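Local coordinates for protein of unknown function with ferredoxin-like fold (Caulobacter crescentus, PDB 3BM7) that is of unknown function but has a ferredoxin-like fold and belongs to the antibiotic biosynthesis monooxygenase family, so is probably an oxidoreductase, at residues E36-F41 and A97-M102. Numbering follows the deposited sequence. Where two conformers were deposited one is given.
Sequences EFEKVF and AMGPTM
With chi1 of M98 at -65°, CG trans to the carbonyl carbon, and its chain extended at chi2, this selenomethionine in the conformer given sends its selenium toward helix 34-51, where it meets the rings of F37 and F41. The two phenylalanines lie one helical turn apart, their rings bordering the same selenium. M98 SE lies 3.8 Å from F37 CE1, oblique to that ring, and 3.7 Å from F41 CD2, at the ring edge and 75° off its normal; both are Met-aromatic contacts. V40 packs its CG1 against the CB of A97 at 3.9 Å and also borders the M98 side chain. Four residues on from M98, the selenomethionine M102 folds back through its bent side chain to bring CE within 3.6 Å of F37 CE1, again obliquely. T101 OG1 lies against F37 CB and is turned back onto its own segment, donating to M98 O at 2.7 Å in the carbonyl plane, on a lone pair; T101 N binds the same oxygen, so two donors grip it as helix 89-98 gives way to the 3-10 turn 99-101. That bond is consistent with the threonine's chi1 of 71°, which leaves CG2 facing the extended side chain of E36, 3.6 Å from CD. In the modelled conformer of E36, a water donates to both E36 OE2 and A97 O, bridging the helices. Beneath, F37 rests on L27, V29 and L60 of the sheet and meets the ring of Y70. The contact thus joins helix 34-51 to the end of helix 89-98 over the sheet, just where the chain enters strand 102-113. Its chemistry is mainly apolar and Met-aromatic, selenium standing in for sulfur, with one water-mediated polar link, which implies cohesion chiefly through side-chain packing.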
# COMPACT_ATOMS: atom_id res chain seq x y z
N GLU A 36 -22.19 5.17 -1.07
CA GLU A 36 -22.62 4.17 -0.10
C GLU A 36 -21.43 3.35 0.37
O GLU A 36 -21.18 3.20 1.57
CB GLU A 36 -23.67 3.25 -0.77
CG GLU A 36 -24.23 2.10 0.08
CD GLU A 36 -25.33 1.31 -0.65
OE1 GLU A 36 -25.72 1.71 -1.77
OE2 GLU A 36 -25.80 0.29 -0.11
N PHE A 37 -20.69 2.84 -0.60
CA PHE A 37 -19.49 2.06 -0.32
C PHE A 37 -18.51 2.86 0.57
O PHE A 37 -18.03 2.33 1.57
CB PHE A 37 -18.80 1.63 -1.61
CG PHE A 37 -17.38 1.18 -1.38
CD1 PHE A 37 -17.13 -0.05 -0.81
CD2 PHE A 37 -16.31 2.03 -1.64
CE1 PHE A 37 -15.85 -0.46 -0.59
CE2 PHE A 37 -15.04 1.62 -1.41
CZ PHE A 37 -14.80 0.40 -0.87
N GLU A 38 -18.20 4.10 0.18
CA GLU A 38 -17.21 4.86 0.95
C GLU A 38 -17.65 5.12 2.39
O GLU A 38 -16.84 5.07 3.32
CB GLU A 38 -16.80 6.17 0.26
CG GLU A 38 -16.03 5.93 -1.03
CD GLU A 38 -15.54 7.19 -1.70
OE1 GLU A 38 -15.58 8.25 -1.05
OE2 GLU A 38 -15.15 7.11 -2.89
N LYS A 39 -18.93 5.40 2.59
CA LYS A 39 -19.42 5.60 3.95
C LYS A 39 -19.25 4.37 4.82
O LYS A 39 -18.78 4.49 5.96
CB LYS A 39 -20.90 6.04 3.93
CG LYS A 39 -21.43 6.36 5.32
N VAL A 40 -19.61 3.19 4.30
CA VAL A 40 -19.45 1.96 5.06
C VAL A 40 -17.97 1.69 5.29
O VAL A 40 -17.56 1.34 6.40
CB VAL A 40 -20.06 0.78 4.33
CG1 VAL A 40 -19.76 -0.53 5.07
CG2 VAL A 40 -21.58 1.00 4.15
N PHE A 41 -17.17 1.84 4.24
CA PHE A 41 -15.76 1.56 4.40
C PHE A 41 -15.07 2.50 5.41
O PHE A 41 -14.26 2.06 6.22
CB PHE A 41 -14.99 1.59 3.07
CG PHE A 41 -13.67 0.88 3.19
CD1 PHE A 41 -12.59 1.52 3.75
CD2 PHE A 41 -13.57 -0.44 2.87
CE1 PHE A 41 -11.40 0.81 3.94
CE2 PHE A 41 -12.38 -1.13 3.04
CZ PHE A 41 -11.32 -0.48 3.58
N ALA A 97 -22.57 -5.24 4.60
CA ALA A 97 -23.12 -3.96 4.15
C ALA A 97 -22.52 -3.53 2.79
O ALA A 97 -23.22 -2.94 1.97
CB ALA A 97 -22.89 -2.86 5.22
N MSE A 98 -21.26 -3.85 2.53
CA MSE A 98 -20.60 -3.42 1.29
C MSE A 98 -20.72 -4.37 0.13
O MSE A 98 -20.53 -3.97 -1.02
CB MSE A 98 -19.11 -3.18 1.52
CG MSE A 98 -18.87 -2.05 2.41
SE MSE A 98 -16.99 -1.79 2.74
CE MSE A 98 -16.22 -3.57 2.07
N GLY A 99 -21.01 -5.65 0.40
CA GLY A 99 -21.20 -6.61 -0.68
C GLY A 99 -22.11 -6.12 -1.79
O GLY A 99 -21.75 -6.20 -2.95
N PRO A 100 -23.32 -5.63 -1.45
CA PRO A 100 -24.25 -5.20 -2.49
C PRO A 100 -23.80 -4.04 -3.34
O PRO A 100 -24.41 -3.80 -4.39
CB PRO A 100 -25.53 -4.84 -1.70
CG PRO A 100 -25.37 -5.48 -0.39
CD PRO A 100 -23.93 -5.58 -0.11
N THR A 101 -22.75 -3.31 -2.90
CA THR A 101 -22.19 -2.22 -3.71
C THR A 101 -21.18 -2.70 -4.75
O THR A 101 -20.72 -1.91 -5.56
CB THR A 101 -21.53 -1.09 -2.86
OG1 THR A 101 -20.30 -1.56 -2.27
CG2 THR A 101 -22.47 -0.58 -1.78
N MSE A 102 -20.75 -3.96 -4.65
CA MSE A 102 -19.66 -4.44 -5.48
C MSE A 102 -20.06 -4.68 -6.93
O MSE A 102 -21.20 -5.07 -7.21
CB MSE A 102 -19.06 -5.71 -4.88
CG MSE A 102 -18.45 -5.50 -3.53
SE MSE A 102 -16.88 -4.34 -3.61
CE MSE A 102 -17.01 -3.55 -1.92
O HOH W 1 -25.12 -1.05 2.01